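PDB 5KBP: glycosyl hydrolase, family 38 from Enterococcus faecalis, which probably hydrolyses alpha-mannosidic linkages in carbohydrates, as expected of a metal-dependent member of glycoside hydrolase family 38. Local coordinates for residues A[696-701]-A[711-716]; A[685-690]-A[738-743]; A[451-456]-A[461-466]; A[421-426]-A[469-474]; A[328-333]-A[859-864]. All coordinates share one frame; numbering follows the deposited sequence.

Contact 1 of 5, residues A[696-701]-A[711-716]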
# COMPACT_ATOMS: atom_id res chain seq x y z
N VAL A 696 -2.76 -26.80 -23.07
CA VAL A 696 -1.50 -27.48 -23.31
C VAL A 696 -1.61 -28.94 -22.89
O VAL A 696 -2.25 -29.27 -21.88
CB VAL A 696 -0.34 -26.76 -22.59
CG1 VAL A 696 -0.53 -26.83 -21.07
CG2 VAL A 696 1.00 -27.35 -23.00
N THR A 697 -1.00 -29.82 -23.67
CA THR A 697 -0.94 -31.24 -23.36
C THR A 697 0.37 -31.53 -22.62
O THR A 697 1.45 -31.23 -23.13
CB THR A 697 -1.03 -32.09 -24.63
OG1 THR A 697 -2.31 -31.89 -25.24
CG2 THR A 697 -0.84 -33.56 -24.31
N ARG A 698 0.26 -32.10 -21.42
CA ARG A 698 1.42 -32.36 -20.59
C ARG A 698 1.54 -33.85 -20.30
O ARG A 698 0.53 -34.54 -20.15
CB ARG A 698 1.33 -31.58 -19.27
CG ARG A 698 1.29 -30.07 -19.45
CD ARG A 698 1.64 -29.35 -18.15
NE ARG A 698 1.97 -27.94 -18.38
CZ ARG A 698 1.24 -26.93 -17.92
NH1 ARG A 698 1.61 -25.68 -18.18
NH2 ARG A 698 0.15 -27.16 -17.21
N PRO A 699 2.76 -34.38 -20.21
CA PRO A 699 2.93 -35.82 -20.00
C PRO A 699 2.83 -36.19 -18.53
O PRO A 699 3.26 -35.45 -17.64
CB PRO A 699 4.34 -36.08 -20.53
CG PRO A 699 5.07 -34.80 -20.27
CD PRO A 699 4.05 -33.69 -20.42
N ASN A 700 2.26 -37.37 -18.28
CA ASN A 700 2.24 -37.94 -16.94
C ASN A 700 3.49 -38.76 -16.64
O ASN A 700 3.93 -38.80 -15.49
CB ASN A 700 1.00 -38.81 -16.75
CG ASN A 700 -0.29 -38.03 -16.87
OD1 ASN A 700 -0.34 -36.83 -16.57
ND2 ASN A 700 -1.35 -38.69 -17.32
N GLN A 701 4.06 -39.40 -17.66
CA GLN A 701 5.32 -40.11 -17.50
C GLN A 701 6.45 -39.11 -17.36
O GLN A 701 6.65 -38.26 -18.23
CB GLN A 701 5.56 -41.04 -18.69
N ASN A 711 5.82 -33.60 -9.25
CA ASN A 711 5.81 -32.93 -10.55
C ASN A 711 4.78 -31.80 -10.52
O ASN A 711 3.71 -31.90 -11.13
CB ASN A 711 5.50 -33.92 -11.67
CG ASN A 711 5.60 -33.30 -13.05
OD1 ASN A 711 6.29 -32.30 -13.25
ND2 ASN A 711 4.90 -33.88 -14.01
N PRO A 712 5.08 -30.71 -9.80
CA PRO A 712 4.13 -29.60 -9.74
C PRO A 712 4.10 -28.82 -11.04
O PRO A 712 5.14 -28.44 -11.58
CB PRO A 712 4.66 -28.75 -8.58
CG PRO A 712 6.12 -29.02 -8.57
CD PRO A 712 6.29 -30.46 -9.00
N GLN A 713 2.90 -28.59 -11.56
CA GLN A 713 2.69 -27.89 -12.81
C GLN A 713 1.85 -26.65 -12.60
O GLN A 713 1.09 -26.55 -11.63
CB GLN A 713 2.02 -28.80 -13.85
CG GLN A 713 2.88 -29.97 -14.30
CD GLN A 713 4.04 -29.55 -15.17
OE1 GLN A 713 4.01 -28.48 -15.78
NE2 GLN A 713 5.07 -30.38 -15.22
N HIS A 714 1.97 -25.70 -13.52
CA HIS A 714 1.19 -24.47 -13.49
C HIS A 714 -0.13 -24.68 -14.22
O HIS A 714 -0.18 -25.33 -15.27
CB HIS A 714 1.95 -23.31 -14.13
CG HIS A 714 3.31 -23.08 -13.55
ND1 HIS A 714 4.42 -23.82 -13.91
CD2 HIS A 714 3.74 -22.18 -12.63
CE1 HIS A 714 5.47 -23.38 -13.24
NE2 HIS A 714 5.09 -22.40 -12.46
N GLN A 715 -1.20 -24.12 -13.67
CA GLN A 715 -2.49 -24.11 -14.33
C GLN A 715 -3.11 -22.73 -14.20
O GLN A 715 -2.80 -21.96 -13.28
CB GLN A 715 -3.45 -25.16 -13.75
CG GLN A 715 -3.99 -24.82 -12.37
CD GLN A 715 -5.07 -25.79 -11.91
OE1 GLN A 715 -5.67 -26.49 -12.72
NE2 GLN A 715 -5.30 -25.84 -10.60
N GLN A 716 -4.00 -22.41 -15.14
CA GLN A 716 -4.75 -21.16 -15.09
C GLN A 716 -6.14 -21.41 -14.53
O GLN A 716 -6.35 -21.29 -13.32
CB GLN A 716 -4.83 -20.53 -16.49
CG GLN A 716 -3.62 -19.70 -16.88
CD GLN A 716 -3.69 -18.28 -16.35
OE1 GLN A 716 -4.70 -17.60 -16.51
NE2 GLN A 716 -2.61 -17.83 -15.73
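Arg698 runs past Gln713 in the opposite direction and ends on the backbone of His714. Its CB points toward the 711-716 segment, and CG, anti to the carbonyl carbon (chi1 -61°), starts an extended chain. Arg698 CD lies 3.5 Å from Gln713 OE1. The next atom, Arg698 NE, comes to 3.3 Å from Gln713 OE1, but at an angle too poor for a hydrogen bond, because the oxygen sits over a face of the guanidinium. Val696 CG1 covers the other face. The contact joins edge strand 695-699 of one antiparallel sheet to strand 713-714 of another, within the beta-rich C-terminal part of the enzyme. Arg698 CZ lies 3.4 Å from His714 O. At the tip, Arg698 NH2 gives a weak hydrogen bond of 2.7 Å to His714 O and also bonds Tyr738 OH, while NH1 has its charged partner in Glu284. Arginine, long and rich in N-H donors, suits this buried place. Gln713 NE2 donates to Asn711 OD1 at 3.0 Å, which would hold the amide over the guanidinium face, the two planes 27° apart.

Contact 2 of 5, residues A[685-690]-A[738-743]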
# COMPACT_ATOMS: atom_id res chain seq x y z
N GLU A 685 -1.55 -41.43 -20.53
CA GLU A 685 -0.20 -40.97 -20.85
C GLU A 685 -0.06 -39.47 -20.68
O GLU A 685 1.01 -38.99 -20.30
CB GLU A 685 0.16 -41.37 -22.28
N THR A 686 -1.13 -38.71 -20.94
CA THR A 686 -1.07 -37.26 -20.90
C THR A 686 -2.28 -36.70 -20.17
O THR A 686 -3.28 -37.39 -19.95
CB THR A 686 -1.01 -36.66 -22.32
OG1 THR A 686 -2.11 -37.16 -23.09
CG2 THR A 686 0.30 -37.01 -23.01
N HIS A 687 -2.16 -35.43 -19.78
CA HIS A 687 -3.27 -34.66 -19.24
C HIS A 687 -3.24 -33.28 -19.86
O HIS A 687 -2.28 -32.90 -20.53
CB HIS A 687 -3.21 -34.58 -17.70
CG HIS A 687 -2.06 -33.77 -17.19
ND1 HIS A 687 -0.82 -34.31 -16.92
CD2 HIS A 687 -1.97 -32.45 -16.88
CE1 HIS A 687 -0.02 -33.36 -16.48
NE2 HIS A 687 -0.69 -32.23 -16.44
N GLU A 688 -4.31 -32.51 -19.64
CA GLU A 688 -4.43 -31.18 -20.20
C GLU A 688 -4.64 -30.15 -19.10
O GLU A 688 -5.20 -30.46 -18.04
CB GLU A 688 -5.58 -31.10 -21.22
CG GLU A 688 -5.35 -31.95 -22.46
CD GLU A 688 -6.46 -31.78 -23.48
OE1 GLU A 688 -7.41 -31.02 -23.20
OE2 GLU A 688 -6.38 -32.41 -24.56
N ALA A 689 -4.18 -28.93 -19.35
CA ALA A 689 -4.29 -27.85 -18.38
C ALA A 689 -4.43 -26.53 -19.12
O ALA A 689 -3.90 -26.35 -20.21
CB ALA A 689 -3.08 -27.81 -17.44
N ASP A 690 -5.17 -25.61 -18.50
CA ASP A 690 -5.34 -24.28 -19.07
C ASP A 690 -4.06 -23.47 -18.90
O ASP A 690 -3.54 -23.33 -17.79
CB ASP A 690 -6.51 -23.56 -18.41
CG ASP A 690 -6.89 -22.28 -19.13
OD1 ASP A 690 -6.84 -22.26 -20.37
OD2 ASP A 690 -7.24 -21.29 -18.45
N TYR A 738 -1.03 -27.51 -9.35
CA TYR A 738 -1.69 -28.81 -9.37
C TYR A 738 -0.65 -29.89 -9.64
O TYR A 738 0.49 -29.61 -10.01
CB TYR A 738 -2.80 -28.87 -10.43
CG TYR A 738 -2.28 -29.04 -11.84
CD1 TYR A 738 -1.86 -27.95 -12.58
CD2 TYR A 738 -2.22 -30.30 -12.43
CE1 TYR A 738 -1.39 -28.10 -13.87
CE2 TYR A 738 -1.74 -30.46 -13.72
CZ TYR A 738 -1.33 -29.36 -14.44
OH TYR A 738 -0.86 -29.51 -15.72
N GLU A 739 -1.06 -31.14 -9.45
CA GLU A 739 -0.23 -32.29 -9.78
C GLU A 739 -1.13 -33.47 -10.11
O GLU A 739 -2.09 -33.73 -9.38
CB GLU A 739 0.71 -32.64 -8.62
CG GLU A 739 1.55 -33.89 -8.87
CD GLU A 739 2.55 -34.16 -7.77
OE1 GLU A 739 3.57 -34.82 -8.04
OE2 GLU A 739 2.31 -33.73 -6.62
N VAL A 740 -0.83 -34.15 -11.20
CA VAL A 740 -1.55 -35.35 -11.61
C VAL A 740 -0.76 -36.55 -11.08
O VAL A 740 0.34 -36.84 -11.57
CB VAL A 740 -1.73 -35.42 -13.13
CG1 VAL A 740 -2.57 -36.63 -13.51
CG2 VAL A 740 -2.37 -34.14 -13.63
N LEU A 741 -1.32 -37.24 -10.10
CA LEU A 741 -0.62 -38.33 -9.45
C LEU A 741 -0.59 -39.56 -10.36
O LEU A 741 -1.24 -39.62 -11.41
CB LEU A 741 -1.26 -38.67 -8.11
CG LEU A 741 -0.69 -37.97 -6.87
CD1 LEU A 741 -0.50 -36.47 -7.09
CD2 LEU A 741 -1.57 -38.22 -5.66
N ALA A 742 0.19 -40.56 -9.94
CA ALA A 742 0.46 -41.72 -10.79
C ALA A 742 -0.80 -42.53 -11.07
O ALA A 742 -0.91 -43.15 -12.13
CB ALA A 742 1.53 -42.61 -10.15
N ASP A 743 -1.75 -42.56 -10.13
CA ASP A 743 -3.00 -43.28 -10.33
C ASP A 743 -4.09 -42.41 -10.96
O ASP A 743 -5.27 -42.74 -10.86
CB ASP A 743 -3.49 -43.86 -9.00
CG ASP A 743 -3.59 -42.82 -7.90
OD1 ASP A 743 -4.27 -41.79 -8.11
OD2 ASP A 743 -2.99 -43.03 -6.82
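His687 and Tyr738 come from opposite directions and meet through the imidazole edge and the hydroxyl, between two strands that run nearly antiparallel. The strand axes are 9.5 Å apart at their closest, so side chains rather than backbones bridge the gap. His687 NE2 and Tyr738 OH are hydrogen-bonded at 2.8 Å. The hydroxyl lies in the imidazole plane, and the two rings are turned 85° to each other. Both residues place CG between the backbone N and the carbonyl carbon (chi1 68° in His687), which turns the rings into the gap. Packing is tight here. Val740 CG2 sits over the middle of the imidazole face in a CH-pi contact, 3.5 Å from the His687 ring centroid, and Ala689 CB, small enough to fit beside the phenol, comes to 3.3 Å from Tyr738 OH. Glu688 and Glu739 face away from the gap. Beyond Val740 the chain runs into a loop that becomes exposed at Ala742 and Asp743, which make no contact across. His687 ND1 is hydrogen-bonded to Asn700 OD1, suggesting that ND1 carries a proton. If the ring is neutral, NE2 would then probably accept from the Tyr738 hydroxyl, which can itself take the Arg698 N-H.

Contact 3 of 5, residues A[451-456]-A[461-466]; sequences YQVIDP and VASRIV
Val453 meets both Val461 and Ser463. Its carbonyl oxygen accepts a nearly straight hydrogen bond from Val461 N, with Val453 O and Val461 N 2.6 Å apart, although the donor stands above the carbonyl plane. The two valyl side chains cross obliquely, with Val453 CG1 lying 3.9 Å from Val461 CB. The other branch, Val453 CG2, is anti to the carbonyl carbon and reaches farther along the partner chain, to 3.4 Å from Ser463 OG. A serine is compact enough to admit this methyl, and the branched valines suit the extended backbone. The Ile454 side chain points away, and Ile454 C, in the backbone, lies 4.2 Å from Val461 CG2. Next, Val461 CG2 approaches Asp455 N at 4.0 Å, where the segment leaves the strand. Asp455 OD1 takes weak hydrogen bonds from the backbone N of Gly458 and Lys459 across the turn of this short beta hairpin. Strand 451-454 is flanked on its other edge by strand 503-511. Beyond Val461 the chain continues into strand 463-475, which pairs with strand 483-499 of a second antiparallel sheet, and Val453 packs between the two layers, on Leu509 of one and Val492 of the other.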
# COMPACT_ATOMS: atom_id res chain seq x y z
N TYR A 451 -43.77 -10.02 -3.44
CA TYR A 451 -43.41 -9.47 -4.74
C TYR A 451 -43.30 -10.57 -5.79
O TYR A 451 -43.22 -11.76 -5.47
CB TYR A 451 -42.11 -8.67 -4.66
CG TYR A 451 -42.27 -7.31 -4.04
CD1 TYR A 451 -42.59 -6.20 -4.82
CD2 TYR A 451 -42.13 -7.12 -2.67
CE1 TYR A 451 -42.75 -4.95 -4.26
CE2 TYR A 451 -42.29 -5.87 -2.10
CZ TYR A 451 -42.60 -4.79 -2.90
OH TYR A 451 -42.76 -3.54 -2.34
N GLN A 452 -43.29 -10.14 -7.05
CA GLN A 452 -43.31 -11.04 -8.19
C GLN A 452 -42.40 -10.48 -9.28
O GLN A 452 -42.39 -9.26 -9.51
CB GLN A 452 -44.74 -11.22 -8.72
CG GLN A 452 -44.87 -12.03 -9.99
CD GLN A 452 -46.31 -12.12 -10.47
OE1 GLN A 452 -46.61 -11.80 -11.62
NE2 GLN A 452 -47.20 -12.55 -9.59
N VAL A 453 -41.66 -11.36 -9.94
CA VAL A 453 -40.74 -10.96 -11.01
C VAL A 453 -41.46 -11.09 -12.35
O VAL A 453 -42.12 -12.10 -12.61
CB VAL A 453 -39.46 -11.81 -10.98
CG1 VAL A 453 -38.50 -11.36 -12.08
CG2 VAL A 453 -38.81 -11.72 -9.62
N ILE A 454 -41.32 -10.07 -13.20
CA ILE A 454 -41.92 -10.08 -14.52
C ILE A 454 -40.90 -9.61 -15.54
O ILE A 454 -39.97 -8.86 -15.22
CB ILE A 454 -43.20 -9.20 -14.59
CG1 ILE A 454 -42.88 -7.76 -14.20
CG2 ILE A 454 -44.30 -9.78 -13.71
CD1 ILE A 454 -44.01 -6.80 -14.48
N ASP A 455 -41.09 -10.04 -16.78
CA ASP A 455 -40.26 -9.65 -17.91
C ASP A 455 -40.90 -8.44 -18.58
O ASP A 455 -41.97 -8.00 -18.15
CB ASP A 455 -40.11 -10.84 -18.88
CG ASP A 455 -41.39 -11.17 -19.61
OD1 ASP A 455 -42.48 -10.95 -19.03
OD2 ASP A 455 -41.31 -11.66 -20.75
N PRO A 456 -40.28 -7.84 -19.61
CA PRO A 456 -40.93 -6.70 -20.28
C PRO A 456 -42.32 -7.01 -20.81
O PRO A 456 -43.16 -6.10 -20.87
CB PRO A 456 -39.96 -6.35 -21.41
CG PRO A 456 -38.64 -6.78 -20.89
CD PRO A 456 -38.89 -8.02 -20.09
N VAL A 461 -42.00 -14.40 -13.91
CA VAL A 461 -40.81 -15.24 -13.91
C VAL A 461 -40.68 -15.91 -12.56
O VAL A 461 -40.90 -15.28 -11.51
CB VAL A 461 -39.55 -14.41 -14.24
CG1 VAL A 461 -38.33 -15.31 -14.35
CG2 VAL A 461 -39.76 -13.63 -15.53
N ALA A 462 -40.34 -17.20 -12.57
CA ALA A 462 -40.18 -17.94 -11.32
C ALA A 462 -39.03 -17.37 -10.50
O ALA A 462 -37.96 -17.08 -11.03
CB ALA A 462 -39.94 -19.42 -11.61
N SER A 463 -39.26 -17.22 -9.20
CA SER A 463 -38.27 -16.63 -8.32
C SER A 463 -38.56 -17.05 -6.88
O SER A 463 -39.51 -17.80 -6.61
CB SER A 463 -38.25 -15.10 -8.44
OG SER A 463 -39.42 -14.53 -7.89
N ARG A 464 -37.73 -16.57 -5.96
CA ARG A 464 -37.90 -16.83 -4.54
C ARG A 464 -37.30 -15.66 -3.77
O ARG A 464 -36.17 -15.24 -4.06
CB ARG A 464 -37.22 -18.14 -4.13
CG ARG A 464 -37.35 -18.47 -2.65
CD ARG A 464 -36.68 -19.79 -2.30
NE ARG A 464 -35.23 -19.72 -2.40
CZ ARG A 464 -34.42 -19.45 -1.38
NH1 ARG A 464 -34.93 -19.24 -0.18
NH2 ARG A 464 -33.11 -19.41 -1.56
N ILE A 465 -38.05 -15.14 -2.80
CA ILE A 465 -37.56 -14.05 -1.96
C ILE A 465 -36.60 -14.64 -0.93
O ILE A 465 -37.00 -15.43 -0.06
CB ILE A 465 -38.72 -13.31 -1.27
CG1 ILE A 465 -39.65 -12.70 -2.32
CG2 ILE A 465 -38.18 -12.24 -0.34
CD1 ILE A 465 -38.96 -11.77 -3.30
N VAL A 466 -35.32 -14.28 -1.03
CA VAL A 466 -34.30 -14.85 -0.16
C VAL A 466 -34.32 -14.17 1.21
O VAL A 466 -34.47 -14.83 2.24
CB VAL A 466 -32.91 -14.75 -0.82
CG1 VAL A 466 -31.84 -15.28 0.13
CG2 VAL A 466 -32.90 -15.52 -2.13

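Contact 4 of 5, residues A[421-426]-A[469-474]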
# COMPACT_ATOMS: atom_id res chain seq x y z
N THR A 421 -28.62 -14.11 -7.73
CA THR A 421 -29.19 -13.35 -6.63
C THR A 421 -29.10 -11.87 -6.96
O THR A 421 -28.03 -11.39 -7.37
CB THR A 421 -28.45 -13.66 -5.31
OG1 THR A 421 -29.09 -14.76 -4.65
CG2 THR A 421 -28.43 -12.45 -4.40
N VAL A 422 -30.21 -11.16 -6.81
CA VAL A 422 -30.30 -9.74 -7.14
C VAL A 422 -30.92 -9.01 -5.96
O VAL A 422 -32.00 -9.38 -5.49
CB VAL A 422 -31.12 -9.49 -8.42
CG1 VAL A 422 -31.33 -8.00 -8.63
CG2 VAL A 422 -30.45 -10.13 -9.62
N GLU A 423 -30.23 -7.97 -5.47
CA GLU A 423 -30.75 -7.14 -4.39
C GLU A 423 -31.44 -5.93 -5.00
O GLU A 423 -30.83 -5.19 -5.78
CB GLU A 423 -29.63 -6.72 -3.44
CG GLU A 423 -30.11 -6.29 -2.07
CD GLU A 423 -28.98 -5.89 -1.15
OE1 GLU A 423 -27.91 -5.49 -1.66
OE2 GLU A 423 -29.15 -5.98 0.09
N VAL A 424 -32.71 -5.73 -4.64
CA VAL A 424 -33.54 -4.67 -5.21
C VAL A 424 -34.05 -3.79 -4.08
O VAL A 424 -34.61 -4.29 -3.10
CB VAL A 424 -34.71 -5.25 -6.02
CG1 VAL A 424 -35.53 -4.13 -6.64
CG2 VAL A 424 -34.19 -6.20 -7.09
N GLU A 425 -33.85 -2.48 -4.22
CA GLU A 425 -34.36 -1.52 -3.26
C GLU A 425 -35.85 -1.31 -3.48
O GLU A 425 -36.26 -0.87 -4.57
CB GLU A 425 -33.60 -0.20 -3.39
CG GLU A 425 -34.06 0.89 -2.44
CD GLU A 425 -33.49 2.25 -2.79
OE1 GLU A 425 -34.10 2.96 -3.61
OE2 GLU A 425 -32.41 2.59 -2.26
N ILE A 426 -36.66 -1.62 -2.47
CA ILE A 426 -38.11 -1.47 -2.60
C ILE A 426 -38.64 -0.20 -1.93
O ILE A 426 -39.73 0.26 -2.29
CB ILE A 426 -38.84 -2.71 -2.03
CG1 ILE A 426 -38.48 -2.93 -0.56
CG2 ILE A 426 -38.51 -3.94 -2.86
CD1 ILE A 426 -39.23 -4.08 0.08
N ASP A 469 -33.63 -6.58 3.99
CA ASP A 469 -32.62 -5.87 4.76
C ASP A 469 -32.97 -4.39 4.81
O ASP A 469 -33.37 -3.80 3.80
CB ASP A 469 -31.22 -6.06 4.16
CG ASP A 469 -30.12 -5.76 5.15
OD1 ASP A 469 -30.35 -5.92 6.36
OD2 ASP A 469 -29.01 -5.36 4.71
N VAL A 470 -32.81 -3.79 5.99
CA VAL A 470 -32.97 -2.36 6.19
C VAL A 470 -31.64 -1.82 6.69
O VAL A 470 -31.20 -2.19 7.79
CB VAL A 470 -34.11 -2.04 7.17
CG1 VAL A 470 -34.16 -0.54 7.44
CG2 VAL A 470 -35.44 -2.54 6.64
N ARG A 471 -31.01 -0.96 5.90
CA ARG A 471 -29.71 -0.43 6.25
C ARG A 471 -29.57 0.99 5.70
O ARG A 471 -30.40 1.46 4.92
CB ARG A 471 -28.58 -1.31 5.71
CG ARG A 471 -28.52 -1.35 4.20
CD ARG A 471 -27.32 -2.14 3.70
NE ARG A 471 -27.32 -2.24 2.24
CZ ARG A 471 -27.87 -3.24 1.56
NH1 ARG A 471 -28.47 -4.23 2.21
NH2 ARG A 471 -27.83 -3.25 0.24
N PHE A 472 -28.51 1.66 6.12
CA PHE A 472 -28.17 2.97 5.62
C PHE A 472 -27.56 2.87 4.23
O PHE A 472 -26.91 1.87 3.89
CB PHE A 472 -27.21 3.68 6.58
CG PHE A 472 -26.37 4.74 5.94
CD1 PHE A 472 -26.88 6.01 5.72
CD2 PHE A 472 -25.06 4.48 5.57
CE1 PHE A 472 -26.10 7.00 5.14
CE2 PHE A 472 -24.28 5.46 4.98
CZ PHE A 472 -24.80 6.72 4.77
N GLY A 473 -27.79 3.90 3.41
CA GLY A 473 -27.22 3.96 2.08
C GLY A 473 -27.17 5.40 1.61
O GLY A 473 -27.78 6.29 2.20
N TYR A 474 -26.41 5.61 0.54
CA TYR A 474 -26.24 6.95 0.00
C TYR A 474 -26.07 6.88 -1.51
O TYR A 474 -25.77 5.82 -2.07
CB TYR A 474 -25.04 7.68 0.63
CG TYR A 474 -23.72 6.97 0.43
CD1 TYR A 474 -23.32 5.96 1.29
CD2 TYR A 474 -22.87 7.33 -0.61
CE1 TYR A 474 -22.11 5.31 1.11
CE2 TYR A 474 -21.66 6.68 -0.80
CZ TYR A 474 -21.29 5.68 0.07
OH TYR A 474 -20.09 5.03 -0.11
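Glu423 and Arg471 meet because Glu423 sets CG on the far side from its backbone N (chi1 -159°), while Arg471 sets CG between N and the carbonyl carbon (chi1 65°). Glu423 is extended beyond CG and Arg471 from CG to NE, where the guanidinium turns; the charged ends arrive from opposite directions. The carboxylate takes both terminal nitrogens: Arg471 NH1 gives a 2.8 Å hydrogen bond to Glu423 OE2, met on its syn side, and Arg471 NH2 a weaker one of 2.9 Å to Glu423 OE1. The two planes are 40° apart, so the paired bonds are twisted rather than coplanar. Arg471 NH1 has a second acid, Asp469 OD2, at 2.8 Å, met on its anti side. Glu423 OE2 and Asp469 OD2 stay 4.7 Å apart, and the positive charge between them would ease their repulsion. A long arginine with two terminal N-H groups can reach over the middle strand and serve two acids. It also makes a cation-pi contact with Tyr489 on that strand, 483-499. Elsewhere on strand 463-475, Phe472 and Tyr474 meet aromatic rings of the second subunit. The result is a surface salt-bridge network spanning a three-stranded antiparallel sheet, its outer strands linked over the middle one.

Contact 5 of 5, residues A[328-333]-A[859-864]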
# COMPACT_ATOMS: atom_id res chain seq x y z
N ALA A 328 -21.16 0.65 -22.99
CA ALA A 328 -21.60 1.97 -22.57
C ALA A 328 -21.14 3.07 -23.52
O ALA A 328 -21.70 4.18 -23.49
CB ALA A 328 -21.09 2.27 -21.16
N TYR A 329 -20.15 2.79 -24.37
CA TYR A 329 -19.74 3.77 -25.37
C TYR A 329 -20.86 4.04 -26.37
O TYR A 329 -20.93 5.14 -26.94
CB TYR A 329 -18.48 3.28 -26.10
CG TYR A 329 -18.07 4.13 -27.27
CD1 TYR A 329 -17.26 5.24 -27.10
CD2 TYR A 329 -18.49 3.82 -28.56
CE1 TYR A 329 -16.88 6.03 -28.17
CE2 TYR A 329 -18.12 4.60 -29.64
CZ TYR A 329 -17.31 5.70 -29.44
OH TYR A 329 -16.94 6.48 -30.51
N GLU A 330 -21.75 3.07 -26.59
CA GLU A 330 -22.82 3.25 -27.56
C GLU A 330 -23.77 4.37 -27.17
O GLU A 330 -24.37 5.00 -28.04
CB GLU A 330 -23.58 1.93 -27.73
CG GLU A 330 -22.71 0.75 -28.14
CD GLU A 330 -22.31 0.78 -29.60
OE1 GLU A 330 -22.90 1.58 -30.36
OE2 GLU A 330 -21.41 0.00 -30.00
N VAL A 331 -23.93 4.62 -25.87
CA VAL A 331 -24.90 5.60 -25.40
C VAL A 331 -24.24 6.91 -24.97
O VAL A 331 -24.89 7.96 -25.03
CB VAL A 331 -25.74 5.02 -24.25
CG1 VAL A 331 -26.39 3.70 -24.67
CG2 VAL A 331 -24.92 4.82 -23.00
N THR A 332 -22.97 6.87 -24.57
CA THR A 332 -22.30 8.07 -24.09
C THR A 332 -21.31 8.64 -25.09
O THR A 332 -21.01 9.84 -25.02
CB THR A 332 -21.56 7.80 -22.78
OG1 THR A 332 -20.52 6.83 -23.01
CG2 THR A 332 -22.52 7.28 -21.72
N GLY A 333 -20.79 7.83 -26.01
CA GLY A 333 -19.73 8.27 -26.89
C GLY A 333 -18.38 8.42 -26.23
O GLY A 333 -17.47 9.00 -26.84
N LEU A 859 -17.68 -13.64 -36.40
CA LEU A 859 -18.15 -12.80 -35.31
C LEU A 859 -18.95 -11.64 -35.87
O LEU A 859 -18.52 -10.98 -36.82
CB LEU A 859 -16.97 -12.28 -34.48
CG LEU A 859 -17.29 -11.52 -33.19
CD1 LEU A 859 -17.84 -12.47 -32.13
CD2 LEU A 859 -16.06 -10.80 -32.67
N HIS A 860 -20.12 -11.38 -35.28
CA HIS A 860 -21.01 -10.34 -35.75
C HIS A 860 -21.43 -9.43 -34.60
O HIS A 860 -21.56 -9.87 -33.46
CB HIS A 860 -22.27 -10.92 -36.42
CG HIS A 860 -22.00 -11.60 -37.72
ND1 HIS A 860 -21.94 -10.92 -38.92
CD2 HIS A 860 -21.77 -12.90 -38.02
CE1 HIS A 860 -21.69 -11.77 -39.90
NE2 HIS A 860 -21.59 -12.98 -39.38
N LYS A 861 -21.63 -8.16 -34.92
CA LYS A 861 -22.12 -7.16 -33.99
C LYS A 861 -23.35 -6.51 -34.61
O LYS A 861 -23.23 -5.73 -35.56
CB LYS A 861 -21.05 -6.11 -33.67
CG LYS A 861 -21.57 -4.86 -32.98
CD LYS A 861 -20.44 -3.90 -32.64
CE LYS A 861 -20.94 -2.47 -32.53
NZ LYS A 861 -22.07 -2.33 -31.58
N GLU A 862 -24.53 -6.83 -34.07
CA GLU A 862 -25.81 -6.36 -34.61
C GLU A 862 -25.92 -6.68 -36.10
O GLU A 862 -26.25 -5.82 -36.92
CB GLU A 862 -25.99 -4.86 -34.34
N THR A 863 -25.61 -7.93 -36.44
CA THR A 863 -25.61 -8.49 -37.78
C THR A 863 -24.53 -7.89 -38.68
O THR A 863 -24.43 -8.28 -39.85
CB THR A 863 -26.96 -8.36 -38.49
N GLN A 864 -23.70 -6.97 -38.17
CA GLN A 864 -22.64 -6.38 -38.98
C GLN A 864 -21.33 -7.12 -38.75
O GLN A 864 -20.92 -7.28 -37.59
CB GLN A 864 -22.47 -4.90 -38.65
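Glu330 OE2 is gripped by three groups: Lys861 NZ, the Tyr821 hydroxyl and Arg836 NH2. The lysine bond crosses the contact as a salt bridge, Lys861 NZ to Glu330 OE2 at 2.9 Å, and NZ approaches from well above the carboxylate plane, 56° out of it. The side chains come from opposite directions, and their reach makes up for a wide backbone gap: Glu330 CA and Lys861 CA are 12.3 Å apart. Lys861 is extended through most of its length and bends only at its last torsion (53°), whereas Glu330 is already folded at chi2 (-76°). Glu330 belongs to the last turn of helix 304-332, which is kinked here; Ala328 O accepts from Thr332 OG1 at 2.9 Å as well as from the N of Val331 and Thr332, and Gly333 then leaves the helix with positive phi. Lys861 opens a type I' turn of a beta hairpin, closed by Lys861 N to Gln864 O and Gln864 N to Lys861 O, both 2.9 Å. The contact thus ties the helical middle region to the C-terminal beta sandwich. The two cations and the hydroxyl would favour the ionised glutamate, probably outweighing the opposing effect of the nearby helix C-terminus.

Contacts 1 and 2 form one cluster, contact 2 buried and contact 1 partly so, their centres 6 Å apart: strands 686-690 and 695-699 are neighbours in one sheet, 713-714 and 737-740 in another, and polar side chains link the two. Contacts 3 and 4 share strand 463-475 in a different region, some 45 Å between centres from the first pair, and touch through Tyr451 and Ile426. There the chemistry divides: contact 3 is buried and mostly apolar, contact 4 lies at the surface and is ionic. Contact 5, also a surface salt bridge, differs in joining a helix end to a beta hairpin from distant parts of the sequence; contacts 1 to 4 all lie within its long span of chain.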